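Local coordinates for protein PKS (Streptomyces sp. CNQ431, PDB 5YDA) that probably loads acyl building blocks for polyketide assembly, this chain being the broadly selective acyltransferase domain of the splenocin synthase SpnD, at residues A235-A240 against R276-L281; D244-L249 against V263-A268; G269-V274 against F288-M293. All blocks are in the same frame, centred on the assembly; numbering follows the deposited sequence.

Interaction 1. Residues A235-A240 against R276-L281; sequences ATVGVA and RLEAEL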
# COMPACT_ATOMS: atom_id res chain seq x y z
N ALA A 235 -3.31 16.79 18.33
CA ALA A 235 -4.33 15.82 17.94
C ALA A 235 -4.70 16.01 16.48
O ALA A 235 -4.46 17.06 15.88
CB ALA A 235 -5.57 15.93 18.82
N THR A 236 -5.28 14.96 15.91
CA THR A 236 -5.68 14.94 14.52
C THR A 236 -7.09 14.36 14.44
O THR A 236 -7.42 13.40 15.14
CB THR A 236 -4.71 14.10 13.65
OG1 THR A 236 -3.37 14.58 13.83
CG2 THR A 236 -5.07 14.24 12.17
N VAL A 237 -7.93 14.97 13.60
CA VAL A 237 -9.28 14.48 13.38
C VAL A 237 -9.46 14.24 11.89
O VAL A 237 -9.10 15.09 11.07
CB VAL A 237 -10.34 15.45 13.94
CG1 VAL A 237 -10.20 16.83 13.32
CG2 VAL A 237 -11.76 14.88 13.75
N GLY A 238 -9.97 13.06 11.53
CA GLY A 238 -10.33 12.79 10.15
C GLY A 238 -11.78 13.19 9.94
O GLY A 238 -12.66 12.80 10.70
N VAL A 239 -12.01 14.02 8.92
CA VAL A 239 -13.32 14.58 8.63
C VAL A 239 -13.78 14.04 7.29
O VAL A 239 -13.07 14.19 6.28
CB VAL A 239 -13.30 16.12 8.61
CG1 VAL A 239 -14.72 16.66 8.39
CG2 VAL A 239 -12.67 16.68 9.89
N ALA A 240 -14.97 13.43 7.27
CA ALA A 240 -15.54 12.83 6.07
C ALA A 240 -16.34 13.89 5.32
O ALA A 240 -17.56 13.90 5.28
CB ALA A 240 -16.42 11.64 6.44
N ARG A 276 -12.77 21.87 19.96
CA ARG A 276 -13.78 22.84 19.57
C ARG A 276 -14.22 22.64 18.13
O ARG A 276 -15.40 22.78 17.82
CB ARG A 276 -13.28 24.27 19.80
CG ARG A 276 -13.05 24.56 21.28
CD ARG A 276 -12.42 25.92 21.56
NE ARG A 276 -11.68 26.46 20.44
CZ ARG A 276 -10.37 26.71 20.47
NH1 ARG A 276 -9.64 26.47 21.55
NH2 ARG A 276 -9.80 27.20 19.37
N LEU A 277 -13.28 22.30 17.24
CA LEU A 277 -13.67 21.95 15.87
C LEU A 277 -14.67 20.80 15.86
O LEU A 277 -15.66 20.83 15.12
CB LEU A 277 -12.43 21.58 15.06
CG LEU A 277 -12.75 21.05 13.65
CD1 LEU A 277 -13.43 22.15 12.82
CD2 LEU A 277 -11.49 20.56 12.95
N GLU A 278 -14.43 19.78 16.68
CA GLU A 278 -15.33 18.64 16.69
C GLU A 278 -16.72 19.04 17.17
O GLU A 278 -17.73 18.60 16.60
CB GLU A 278 -14.75 17.51 17.55
CG GLU A 278 -13.54 16.87 16.86
CD GLU A 278 -12.91 15.74 17.64
OE1 GLU A 278 -11.93 15.17 17.13
OE2 GLU A 278 -13.39 15.41 18.76
N ALA A 279 -16.80 19.92 18.18
CA ALA A 279 -18.09 20.45 18.61
C ALA A 279 -18.81 21.17 17.47
O ALA A 279 -20.01 20.98 17.27
CB ALA A 279 -17.93 21.40 19.81
N GLU A 280 -18.08 22.00 16.72
CA GLU A 280 -18.72 22.72 15.63
C GLU A 280 -19.03 21.81 14.44
O GLU A 280 -20.03 22.04 13.74
CB GLU A 280 -17.86 23.92 15.21
CG GLU A 280 -18.06 25.17 16.15
CD GLU A 280 -19.50 25.80 16.10
OE1 GLU A 280 -20.33 25.37 15.28
OE2 GLU A 280 -19.81 26.75 16.87
N LEU A 281 -18.30 20.72 14.28
CA LEU A 281 -18.62 19.79 13.23
C LEU A 281 -19.87 19.00 13.58
O LEU A 281 -20.63 18.69 12.73
CB LEU A 281 -17.49 18.83 12.93
CG LEU A 281 -16.22 19.34 12.30
CD1 LEU A 281 -15.15 18.30 12.42
CD2 LEU A 281 -16.38 19.78 10.88
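Strand 235-239 and the helical segment 276-281 run almost the same way, 20° apart in direction, with axes 10.4 Å from each other at closest approach, and V237 lies level with E278. The pairing is a worked example of how a helix lies on an antiparallel sheet: V237 and V239, two residues apart on the strand, both point at the helix, which answers with L277, E278 and L281. V237 divides its two methyls between different partners. V237 CG1 touches L277 CD2 at 4.0 Å, the two side chains meeting at a slant, while its CG2, anti to the backbone N, lies against the carboxylate of E278, 3.4 Å from OE1. The E278 chain is extended beyond CG (chi2 -179°), which carries its acid group alongside V237 in the opposite sense, the aliphatic CG lying 4.1 Å from V237 CG2. That carboxylate oxygen is not left to an apolar neighbour, for OE1 also forms a salt bridge with R290 NE. Two residues along the strand the contact becomes wholly apolar, with V239 and L281 meeting tip to tip, CG2 to CD1, at 3.9 Å. No hydrogen bond joins the two segments, and the buried surface, 190 Å², comes from these side chains. The strand is inside its four-stranded sheet, with V237 and V239 bonded through their backbones to V267 and C265 of strand 264-269, and G238 to R289 on the other flank. F288 of strand 288-290 packs on V237, E278 and L281, while V267 touches V237 and L277, so both neighbouring strands share the cover given by helix 271-283.

Interaction 2. Residues D244-L249 against V263-A268; sequences DTVLPL and VACTVA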
# COMPACT_ATOMS: atom_id res chain seq x y z
N ASP A 244 -13.16 21.94 0.95
CA ASP A 244 -13.88 23.20 0.81
C ASP A 244 -14.89 23.40 1.95
O ASP A 244 -15.09 24.52 2.42
CB ASP A 244 -14.60 23.26 -0.54
CG ASP A 244 -13.65 23.57 -1.68
OD1 ASP A 244 -14.06 23.39 -2.86
OD2 ASP A 244 -12.50 23.98 -1.41
N THR A 245 -15.53 22.32 2.39
CA THR A 245 -16.44 22.42 3.52
C THR A 245 -15.70 22.62 4.84
O THR A 245 -16.22 23.26 5.76
CB THR A 245 -17.31 21.16 3.57
OG1 THR A 245 -18.11 21.09 2.39
CG2 THR A 245 -18.20 21.14 4.81
N VAL A 246 -14.48 22.09 4.95
CA VAL A 246 -13.78 22.16 6.23
C VAL A 246 -13.01 23.47 6.39
O VAL A 246 -12.96 24.03 7.49
CB VAL A 246 -12.86 20.93 6.36
CG1 VAL A 246 -12.08 20.99 7.65
CG2 VAL A 246 -13.70 19.65 6.28
N LEU A 247 -12.41 23.97 5.31
CA LEU A 247 -11.53 25.14 5.40
C LEU A 247 -12.11 26.29 6.21
O LEU A 247 -11.40 26.78 7.11
CB LEU A 247 -11.16 25.60 3.98
CG LEU A 247 -9.90 24.98 3.37
CD1 LEU A 247 -9.91 25.10 1.84
CD2 LEU A 247 -8.68 25.66 3.96
N PRO A 248 -13.34 26.76 5.99
CA PRO A 248 -13.82 27.92 6.77
C PRO A 248 -13.91 27.69 8.26
O PRO A 248 -13.96 28.67 9.01
CB PRO A 248 -15.21 28.21 6.17
CG PRO A 248 -15.57 27.01 5.38
CD PRO A 248 -14.30 26.39 4.93
N LEU A 249 -13.91 26.44 8.74
CA LEU A 249 -13.98 26.14 10.17
C LEU A 249 -12.62 26.19 10.86
O LEU A 249 -12.54 25.96 12.07
CB LEU A 249 -14.61 24.77 10.39
CG LEU A 249 -15.97 24.51 9.75
CD1 LEU A 249 -16.49 23.16 10.14
CD2 LEU A 249 -16.94 25.59 10.18
N VAL A 263 -14.29 13.28 -0.21
CA VAL A 263 -15.09 13.09 1.00
C VAL A 263 -14.20 12.81 2.20
O VAL A 263 -14.64 12.15 3.15
CB VAL A 263 -16.11 11.95 0.82
CG1 VAL A 263 -17.17 12.30 -0.24
CG2 VAL A 263 -15.40 10.62 0.49
N ALA A 264 -12.94 13.27 2.18
CA ALA A 264 -12.04 12.92 3.28
C ALA A 264 -10.91 13.94 3.39
O ALA A 264 -10.20 14.20 2.41
CB ALA A 264 -11.47 11.51 3.09
N CYS A 265 -10.73 14.49 4.57
CA CYS A 265 -9.56 15.31 4.84
C CYS A 265 -9.25 15.16 6.32
O CYS A 265 -10.04 14.59 7.08
CB CYS A 265 -9.79 16.76 4.42
SG CYS A 265 -11.07 17.57 5.34
N THR A 266 -8.08 15.62 6.73
CA THR A 266 -7.71 15.58 8.14
C THR A 266 -7.30 16.96 8.62
O THR A 266 -6.77 17.78 7.85
CB THR A 266 -6.57 14.58 8.42
OG1 THR A 266 -5.38 15.04 7.75
CG2 THR A 266 -6.94 13.20 7.91
N VAL A 267 -7.55 17.22 9.89
CA VAL A 267 -7.24 18.50 10.52
C VAL A 267 -6.47 18.20 11.80
O VAL A 267 -6.81 17.28 12.54
CB VAL A 267 -8.51 19.33 10.82
CG1 VAL A 267 -8.14 20.61 11.55
CG2 VAL A 267 -9.25 19.68 9.52
N ALA A 268 -5.39 18.97 12.03
CA ALA A 268 -4.48 18.73 13.14
C ALA A 268 -4.18 20.04 13.86
O ALA A 268 -4.22 21.12 13.26
CB ALA A 268 -3.17 18.10 12.66
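The short segment 244-249, helical at its start and 3-10 at 247-249, lies over strand 264-268, with the CA atoms of V246 and C265 8.2 Å apart. This is helix-on-sheet packing in the small antiparallel sheet of the acyltransferase domain, a βαββαβ, α+β arrangement consistent with the ferredoxin-like subdomain of such enzymes. One residue carries the whole helical side. V246 points at the strand and spreads its two methyls over C265 and V267, the alternate residues that face it, and all three are buried. Its CG2 meets the sulfur of C265 at 3.5 Å; chi1 of 64° sets that SG between its own backbone N and carbonyl carbon, and the sulfur also lies 3.9 Å from V246 CB. T266, between the two, points away from the helix and packs on strand 254-261. V246 also touches V239 of the adjoining strand, while L249 at the end of the turn reaches L277 and L281, bringing the segment up to helix 271-283. V246 and V267 lie alongside each other, pointing opposite ways, with V246 CG1 3.6 Å from V267 CG2.

Interaction 3. Residues G269-V274 against F288-M293; sequences GDTDAV and FRRLRM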
# COMPACT_ATOMS: atom_id res chain seq x y z
N GLY A 269 -3.87 19.93 15.14
CA GLY A 269 -3.52 21.11 15.93
C GLY A 269 -3.49 20.73 17.39
O GLY A 269 -3.44 19.54 17.73
N ASP A 270 -3.56 21.75 18.26
CA ASP A 270 -3.55 21.40 19.68
C ASP A 270 -4.90 20.82 20.06
O ASP A 270 -5.92 21.05 19.40
CB ASP A 270 -3.19 22.58 20.56
CG ASP A 270 -4.13 23.73 20.42
OD1 ASP A 270 -5.15 23.78 21.16
OD2 ASP A 270 -3.80 24.60 19.57
N THR A 271 -4.90 20.02 21.13
CA THR A 271 -6.07 19.22 21.44
C THR A 271 -7.29 20.08 21.74
O THR A 271 -8.40 19.75 21.32
CB THR A 271 -5.76 18.28 22.61
OG1 THR A 271 -4.57 17.54 22.29
CG2 THR A 271 -6.89 17.29 22.81
N ASP A 272 -7.10 21.22 22.41
CA ASP A 272 -8.21 22.12 22.71
C ASP A 272 -8.88 22.62 21.43
O ASP A 272 -10.11 22.62 21.32
CB ASP A 272 -7.74 23.31 23.54
CG ASP A 272 -7.51 22.96 25.00
OD1 ASP A 272 -7.98 21.88 25.44
OD2 ASP A 272 -6.89 23.78 25.71
N ALA A 273 -8.07 23.10 20.48
CA ALA A 273 -8.62 23.56 19.22
C ALA A 273 -9.34 22.44 18.47
O ALA A 273 -10.38 22.67 17.84
CB ALA A 273 -7.50 24.15 18.35
N VAL A 274 -8.81 21.22 18.55
CA VAL A 274 -9.45 20.10 17.86
C VAL A 274 -10.77 19.75 18.52
O VAL A 274 -11.77 19.46 17.84
CB VAL A 274 -8.49 18.88 17.80
CG1 VAL A 274 -9.24 17.61 17.43
CG2 VAL A 274 -7.38 19.13 16.79
N PHE A 288 -17.07 12.74 11.36
CA PHE A 288 -15.65 12.88 11.65
C PHE A 288 -15.26 11.79 12.63
O PHE A 288 -16.11 11.22 13.32
CB PHE A 288 -15.32 14.25 12.26
CG PHE A 288 -15.92 14.49 13.63
CD1 PHE A 288 -15.25 14.08 14.78
CD2 PHE A 288 -17.15 15.12 13.76
CE1 PHE A 288 -15.81 14.29 16.05
CE2 PHE A 288 -17.71 15.35 15.02
CZ PHE A 288 -17.05 14.93 16.16
N ARG A 289 -13.96 11.53 12.71
CA ARG A 289 -13.50 10.62 13.75
C ARG A 289 -12.10 11.03 14.17
O ARG A 289 -11.23 11.26 13.33
CB ARG A 289 -13.52 9.16 13.27
CG ARG A 289 -13.27 8.15 14.41
CD ARG A 289 -13.01 6.73 13.89
NE ARG A 289 -12.16 6.73 12.70
CZ ARG A 289 -10.83 6.66 12.72
NH1 ARG A 289 -10.18 6.57 13.88
NH2 ARG A 289 -10.14 6.67 11.59
N ARG A 290 -11.91 11.16 15.48
CA ARG A 290 -10.59 11.44 16.04
C ARG A 290 -9.64 10.31 15.68
O ARG A 290 -9.92 9.14 15.96
CB ARG A 290 -10.70 11.59 17.56
CG ARG A 290 -9.39 11.84 18.27
CD ARG A 290 -8.90 13.25 18.03
NE ARG A 290 -9.85 14.22 18.54
CZ ARG A 290 -9.78 14.76 19.76
NH1 ARG A 290 -8.79 14.42 20.57
NH2 ARG A 290 -10.69 15.64 20.16
N LEU A 291 -8.53 10.64 15.02
CA LEU A 291 -7.50 9.63 14.80
C LEU A 291 -6.92 9.22 16.16
O LEU A 291 -6.74 10.05 17.05
CB LEU A 291 -6.41 10.16 13.86
CG LEU A 291 -6.88 10.64 12.46
CD1 LEU A 291 -5.77 10.59 11.41
CD2 LEU A 291 -8.10 9.87 11.96
N ARG A 292 -6.70 7.92 16.35
CA ARG A 292 -6.34 7.45 17.68
C ARG A 292 -4.93 7.83 18.08
O ARG A 292 -4.65 7.92 19.27
CB ARG A 292 -6.48 5.92 17.83
CG ARG A 292 -7.82 5.28 17.41
CD ARG A 292 -8.07 5.41 15.92
NE ARG A 292 -6.92 4.95 15.16
CZ ARG A 292 -6.55 5.40 13.96
NH1 ARG A 292 -7.20 6.34 13.30
NH2 ARG A 292 -5.48 4.89 13.39
N MET A 293 -4.05 8.07 17.12
CA MET A 293 -2.71 8.53 17.48
C MET A 293 -2.77 9.96 18.02
O MET A 293 -3.10 10.88 17.26
CB MET A 293 -1.79 8.47 16.26
CG MET A 293 -0.39 8.98 16.53
SD MET A 293 0.48 7.91 17.70
CE MET A 293 1.96 8.89 17.98
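R290 of an edge strand packs its flat end on V274 and T271 in the first turn of a helix, a partly buried contact at the margin of the four-stranded antiparallel sheet of the probably ferredoxin-like subdomain. R290 belongs to strand 288-290 and V274 to helix 271-283, which starts one residue after strand 264-269; their CA atoms are 8.9 Å apart. The arginine chain leaves with CG anti to its backbone N and then bends at chi2 and chi3, bringing the guanidinium up against the helix. V274 CG1 sits on one face of that group, 3.3 Å above its plane and offset toward the rim. On the same helical turn T271 crosses R290 at about a right angle, its CG2 4.1 Å from NH1. These contacts are apolar on the helix side; the charge is met by acids further along the helix, for besides the bond of R290 to E278, its NH2 has a salt bridge with D275, and the two together would fix how the flat group is turned. The start of the helix is capped by D270. Its OD1 accepts from A273 N at 3.1 Å, with an N-H...O angle of 163°, and the donor stands 50° out of the carboxylate plane.

In the fold
All three contacts lie on one four-stranded antiparallel sheet, ordered 254-261, 264-269, 235-239, 288-290, about 25 Å from the centre of the chain. Helix 271-283 serves interactions 1 and 3, whose centres are only 6 Å apart and whose segments alternate along the chain; E278 and R290 join them directly. Interaction 2 is nested within the loop closed by interaction 1, their centres 9 Å apart, and ends just before interaction 3 opens, 13 Å between centres. L249 packs on L281, joining the helical segments of interactions 2 and 1. Strands 235-239, 264-269 and 288-290 are thus covered by helical segment 244-249 and helix 271-283, in the order strand, helix, strand, strand, helix, strand, consistent with a ferredoxin-like subdomain of the acyltransferase domain.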